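Local coordinates for protein putative polyketide synthase (Brevibacillus brevis, PDB 5HU7) that probably dehydrates beta-hydroxyacyl intermediates during polyketide assembly, acting as the dehydratase domain of a trans-AT polyketide synthase, at residues G187-L195 with V256-S264. Sequence-based numbering, arbitrary orientation.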
ATOM      1  N   GLY A 187     -26.900 -17.429 -34.030  1.00 99.45           N
ATOM      2  CA  GLY A 187     -26.428 -17.729 -32.676  1.00 96.52           C
ATOM      3  C   GLY A 187     -25.137 -17.066 -32.219  1.00 96.12           C
ATOM      4  O   GLY A 187     -24.785 -17.209 -31.035  1.00 94.77           O
ATOM      5  N   HIS A 188     -24.405 -16.347 -33.114  1.00 90.58           N
ATOM      6  CA  HIS A 188     -23.175 -15.663 -32.689  1.00 87.48           C
ATOM      7  C   HIS A 188     -22.771 -14.474 -33.547  1.00 85.96           C
ATOM      8  O   HIS A 188     -23.161 -14.363 -34.701  1.00 85.43           O
ATOM      9  CB  HIS A 188     -21.971 -16.645 -32.579  1.00 88.24           C
ATOM     10  CG  HIS A 188     -21.339 -17.078 -33.874  1.00 93.94           C
ATOM     11  ND1 HIS A 188     -20.539 -16.216 -34.631  1.00 96.32           N
ATOM     12  CD2 HIS A 188     -21.312 -18.296 -34.454  1.00 97.77           C
ATOM     13  CE1 HIS A 188     -20.134 -16.913 -35.682  1.00 97.24           C
ATOM     14  NE2 HIS A 188     -20.552 -18.175 -35.609  1.00 98.62           N
ATOM     15  N   VAL A 189     -21.936 -13.611 -32.959  1.00 78.91           N
ATOM     16  CA  VAL A 189     -21.302 -12.504 -33.643  1.00 77.35           C
ATOM     17  C   VAL A 189     -19.828 -12.601 -33.317  1.00 76.13           C
ATOM     18  O   VAL A 189     -19.482 -12.868 -32.173  1.00 73.26           O
ATOM     19  CB  VAL A 189     -21.895 -11.099 -33.346  1.00 82.44           C
ATOM     20  CG1 VAL A 189     -23.323 -11.014 -33.831  1.00 83.92           C
ATOM     21  CG2 VAL A 189     -21.827 -10.745 -31.872  1.00 81.64           C
ATOM     22  N   LEU A 190     -18.964 -12.515 -34.340  1.00 71.78           N
ATOM     23  CA  LEU A 190     -17.513 -12.534 -34.145  1.00 69.68           C
ATOM     24  C   LEU A 190     -17.062 -11.143 -34.530  1.00 70.01           C
ATOM     25  O   LEU A 190     -17.187 -10.748 -35.691  1.00 69.60           O
ATOM     26  CB  LEU A 190     -16.807 -13.616 -34.973  1.00 71.10           C
ATOM     27  CG  LEU A 190     -15.287 -13.588 -34.910  1.00 75.81           C
ATOM     28  CD1 LEU A 190     -14.792 -14.112 -33.568  1.00 73.05           C
ATOM     29  CD2 LEU A 190     -14.675 -14.373 -36.092  1.00 80.14           C
ATOM     30  N   VAL A 191     -16.607 -10.376 -33.547  1.00 63.48           N
ATOM     31  CA  VAL A 191     -16.219  -8.999 -33.766  1.00 64.39           C
ATOM     32  C   VAL A 191     -14.728  -8.922 -33.941  1.00 68.64           C
ATOM     33  O   VAL A 191     -14.002  -9.373 -33.059  1.00 66.53           O
ATOM     34  CB  VAL A 191     -16.635  -8.118 -32.550  1.00 67.62           C
ATOM     35  CG1 VAL A 191     -16.297  -6.660 -32.794  1.00 68.30           C
ATOM     36  CG2 VAL A 191     -18.112  -8.265 -32.247  1.00 66.82           C
ATOM     37  N   LYS A 192     -14.272  -8.296 -35.018  1.00 67.19           N
ATOM     38  CA  LYS A 192     -12.845  -8.041 -35.208  1.00 68.57           C
ATOM     39  C   LYS A 192     -12.591  -6.667 -34.587  1.00 73.75           C
ATOM     40  O   LYS A 192     -13.218  -5.678 -34.979  1.00 71.21           O
ATOM     41  CB  LYS A 192     -12.457  -8.045 -36.678  1.00 70.56           C
ATOM     42  CG  LYS A 192     -10.956  -7.880 -36.882  1.00 89.46           C
ATOM     43  CD  LYS A 192     -10.545  -8.234 -38.292  1.00 96.03           C
ATOM     44  CE  LYS A 192      -9.105  -7.901 -38.564  1.00110.97           C
ATOM     45  NZ  LYS A 192      -8.859  -6.434 -38.620  1.00131.17           N
ATOM     46  N   LEU A 193     -11.705  -6.621 -33.607  1.00 72.54           N
ATOM     47  CA  LEU A 193     -11.430  -5.410 -32.849  1.00 72.54           C
ATOM     48  C   LEU A 193     -10.172  -4.707 -33.275  1.00 78.55           C
ATOM     49  O   LEU A 193      -9.176  -5.340 -33.594  1.00 78.75           O
ATOM     50  CB  LEU A 193     -11.303  -5.752 -31.355  1.00 70.67           C
ATOM     51  CG  LEU A 193     -12.542  -6.330 -30.715  1.00 73.80           C
ATOM     52  CD1 LEU A 193     -12.198  -6.936 -29.402  1.00 73.55           C
ATOM     53  CD2 LEU A 193     -13.643  -5.290 -30.579  1.00 75.38           C
ATOM     54  N   SER A 194     -10.171  -3.396 -33.092  1.00 77.73           N
ATOM     55  CA  SER A 194      -9.007  -2.548 -33.306  1.00 80.91           C
ATOM     56  C   SER A 194      -9.100  -1.532 -32.192  1.00 88.06           C
ATOM     57  O   SER A 194      -9.502  -0.389 -32.390  1.00 90.32           O
ATOM     58  CB  SER A 194      -8.994  -1.960 -34.713  1.00 83.93           C
ATOM     59  OG  SER A 194      -8.252  -0.759 -34.779  1.00103.64           O
ATOM     60  N   LEU A 195      -8.803  -2.015 -30.981  1.00 84.93           N
ATOM     61  CA  LEU A 195      -8.895  -1.221 -29.772  1.00 84.72           C
ATOM     62  C   LEU A 195      -7.920  -0.045 -29.825  1.00 96.68           C
ATOM     63  O   LEU A 195      -6.829  -0.182 -30.384  1.00 97.82           O
ATOM     64  CB  LEU A 195      -8.634  -2.086 -28.526  1.00 82.13           C
ATOM     65  CG  LEU A 195      -9.678  -3.162 -28.236  1.00 83.18           C
ATOM     66  CD1 LEU A 195      -9.225  -4.094 -27.133  1.00 80.53           C
ATOM     67  CD2 LEU A 195     -11.019  -2.553 -27.904  1.00 84.97           C
ATOM     68  N   VAL A 256      -6.069  -8.852 -27.376  1.00 75.99           N
ATOM     69  CA  VAL A 256      -7.453  -9.058 -27.773  1.00 72.70           C
ATOM     70  C   VAL A 256      -7.722  -8.484 -29.169  1.00 75.50           C
ATOM     71  O   VAL A 256      -7.847  -7.282 -29.332  1.00 74.13           O
ATOM     72  CB  VAL A 256      -8.389  -8.472 -26.703  1.00 74.19           C
ATOM     73  CG1 VAL A 256      -9.860  -8.610 -27.117  1.00 73.04           C
ATOM     74  CG2 VAL A 256      -8.122  -9.136 -25.349  1.00 72.66           C
ATOM     75  N   LYS A 257      -7.781  -9.354 -30.172  1.00 73.40           N
ATOM     76  CA  LYS A 257      -8.061  -8.961 -31.546  1.00 73.89           C
ATOM     77  C   LYS A 257      -9.486  -9.302 -31.962  1.00 72.27           C
ATOM     78  O   LYS A 257     -10.002  -8.665 -32.866  1.00 70.19           O
ATOM     79  CB  LYS A 257      -7.041  -9.610 -32.475  1.00 79.55           C
ATOM     80  CG  LYS A 257      -5.589  -9.297 -32.107  1.00101.92           C
ATOM     81  CD  LYS A 257      -5.300  -7.801 -31.876  1.00114.21           C
ATOM     82  CE  LYS A 257      -3.874  -7.401 -32.201  1.00132.56           C
ATOM     83  NZ  LYS A 257      -2.873  -8.100 -31.349  1.00142.27           N
ATOM     84  N   TYR A 258     -10.150 -10.235 -31.261  1.00 67.01           N
ATOM     85  CA  TYR A 258     -11.517 -10.641 -31.562  1.00 64.99           C
ATOM     86  C   TYR A 258     -12.289 -10.919 -30.323  1.00 69.00           C
ATOM     87  O   TYR A 258     -11.728 -11.406 -29.336  1.00 68.38           O
ATOM     88  CB  TYR A 258     -11.549 -11.967 -32.353  1.00 65.26           C
ATOM     89  CG  TYR A 258     -10.985 -11.889 -33.755  1.00 65.91           C
ATOM     90  CD1 TYR A 258      -9.627 -12.045 -33.989  1.00 68.82           C
ATOM     91  CD2 TYR A 258     -11.816 -11.706 -34.847  1.00 66.76           C
ATOM     92  CE1 TYR A 258      -9.102 -11.961 -35.267  1.00 69.78           C
ATOM     93  CE2 TYR A 258     -11.302 -11.618 -36.134  1.00 70.18           C
ATOM     94  CZ  TYR A 258      -9.943 -11.766 -36.343  1.00 80.95           C
ATOM     95  OH  TYR A 258      -9.402 -11.679 -37.605  1.00 90.66           O
ATOM     96  N   ALA A 259     -13.612 -10.759 -30.434  1.00 64.24           N
ATOM     97  CA  ALA A 259     -14.561 -11.123 -29.394  1.00 60.27           C
ATOM     98  C   ALA A 259     -15.650 -11.971 -30.042  1.00 61.99           C
ATOM     99  O   ALA A 259     -16.249 -11.544 -31.019  1.00 61.74           O
ATOM    100  CB  ALA A 259     -15.171  -9.873 -28.765  1.00 59.52           C
ATOM    101  N   LEU A 260     -15.841 -13.190 -29.564  1.00 61.89           N
ATOM    102  CA  LEU A 260     -16.910 -14.069 -30.022  1.00 62.61           C
ATOM    103  C   LEU A 260     -18.009 -13.933 -28.986  1.00 64.61           C
ATOM    104  O   LEU A 260     -17.736 -14.150 -27.822  1.00 61.71           O
ATOM    105  CB  LEU A 260     -16.447 -15.516 -30.109  1.00 62.80           C
ATOM    106  CG  LEU A 260     -17.513 -16.545 -30.544  1.00 67.45           C
ATOM    107  CD1 LEU A 260     -17.957 -16.316 -31.951  1.00 70.31           C
ATOM    108  CD2 LEU A 260     -16.990 -17.926 -30.414  1.00 66.89           C
ATOM    109  N   ILE A 261     -19.214 -13.510 -29.386  1.00 64.06           N
ATOM    110  CA  ILE A 261     -20.314 -13.293 -28.458  1.00 64.55           C
ATOM    111  C   ILE A 261     -21.437 -14.231 -28.848  1.00 74.45           C
ATOM    112  O   ILE A 261     -21.792 -14.318 -30.021  1.00 75.87           O
ATOM    113  CB  ILE A 261     -20.806 -11.815 -28.477  1.00 68.15           C
ATOM    114  CG1 ILE A 261     -19.666 -10.807 -28.181  1.00 68.74           C
ATOM    115  CG2 ILE A 261     -21.950 -11.612 -27.479  1.00 69.29           C
ATOM    116  CD1 ILE A 261     -19.871  -9.480 -28.850  1.00 77.33           C
ATOM    117  N   ARG A 262     -22.017 -14.895 -27.844  1.00 73.21           N
ATOM    118  CA  ARG A 262     -23.112 -15.849 -27.990  1.00 74.24           C
ATOM    119  C   ARG A 262     -24.080 -15.642 -26.831  1.00 76.00           C
ATOM    120  O   ARG A 262     -23.736 -15.017 -25.821  1.00 73.15           O
ATOM    121  CB  ARG A 262     -22.573 -17.295 -27.834  1.00 78.69           C
ATOM    122  CG  ARG A 262     -21.593 -17.796 -28.895  1.00 95.48           C
ATOM    123  CD  ARG A 262     -21.231 -19.238 -28.564  1.00103.82           C
ATOM    124  NE  ARG A 262     -20.160 -19.826 -29.389  1.00104.97           N
ATOM    125  CZ  ARG A 262     -20.304 -20.359 -30.603  1.00123.09           C
ATOM    126  NH1 ARG A 262     -21.492 -20.351 -31.205  1.00115.37           N
ATOM    127  NH2 ARG A 262     -19.255 -20.887 -31.236  1.00108.76           N
ATOM    128  N   PHE A 263     -25.240 -16.267 -26.924  1.00 74.57           N
ATOM    129  CA  PHE A 263     -26.193 -16.317 -25.815  1.00 74.50           C
ATOM    130  C   PHE A 263     -25.767 -17.502 -24.974  1.00 79.26           C
ATOM    131  O   PHE A 263     -25.401 -18.539 -25.539  1.00 76.77           O
ATOM    132  CB  PHE A 263     -27.617 -16.579 -26.285  1.00 78.67           C
ATOM    133  CG  PHE A 263     -28.227 -15.401 -26.970  1.00 80.81           C
ATOM    134  CD1 PHE A 263     -28.638 -14.292 -26.233  1.00 82.74           C
ATOM    135  CD2 PHE A 263     -28.365 -15.379 -28.357  1.00 84.03           C
ATOM    136  CE1 PHE A 263     -29.172 -13.177 -26.874  1.00 84.73           C
ATOM    137  CE2 PHE A 263     -28.938 -14.290 -28.989  1.00 88.40           C
ATOM    138  CZ  PHE A 263     -29.333 -13.189 -28.242  1.00 86.19           C
ATOM    139  N   SER A 264     -25.825 -17.358 -23.636  1.00 79.00           N
ATOM    140  CA  SER A 264     -25.460 -18.442 -22.710  1.00 79.68           C
ATOM    141  C   SER A 264     -26.569 -19.498 -22.733  1.00 88.50           C
ATOM    142  O   SER A 264     -27.744 -19.137 -22.867  1.00 90.52           O
ATOM    143  CB  SER A 264     -25.216 -17.889 -21.304  1.00 79.99           C
ATOM    144  OG  SER A 264     -26.430 -17.611 -20.633  1.00 88.56           O
TER
HETATM  145  O   HOH W   1      -7.110  -4.565 -30.313  1.00 89.82           O
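Val191 N donates to Ala259 O at 2.8 Å in a nearly straight bond, 174° at the hydrogen. Ala259 N returns a bond to Val191 O, and Val189 and Ile261 pair in the same two-way fashion. Strands 188-193 and 258-263 thus run antiparallel. Leu193 N extends the pairing to Lys257 O, 2.8 Å away. Beyond it, a water joins Leu195 N to Val256 O.

On one face, the Tyr258 ring lies against the aliphatic chain of Lys192. Tyr258 CE2 is 3.8 Å from Lys192 CB, and Lys192 CD reaches Tyr258 OH at 3.7 Å. Lys192 CG stands anti to the backbone N (chi1 -176°), which carries the chain past the ring. Lys192 NZ ends in a salt bridge to Asp180. Leu190 CG packs on Tyr258 CD2 at 3.9 Å. Replacing Tyr258 by alanine would remove the ring, and would probably open a gap beside Leu190 CG and the Lys192 methylenes.

On the other face, Val189 CG2 meets Ile261 CB at 3.7 Å.

Both strands lie in the second hotdog unit of a double-hotdog fold, whose sheet wraps helix 212-227. That helix packs on the Val191, Ala259 and Ile261 face, and helix 145-150 on the Leu190 and Tyr258 face. Strands 179-185 and 276-281 flank the pair.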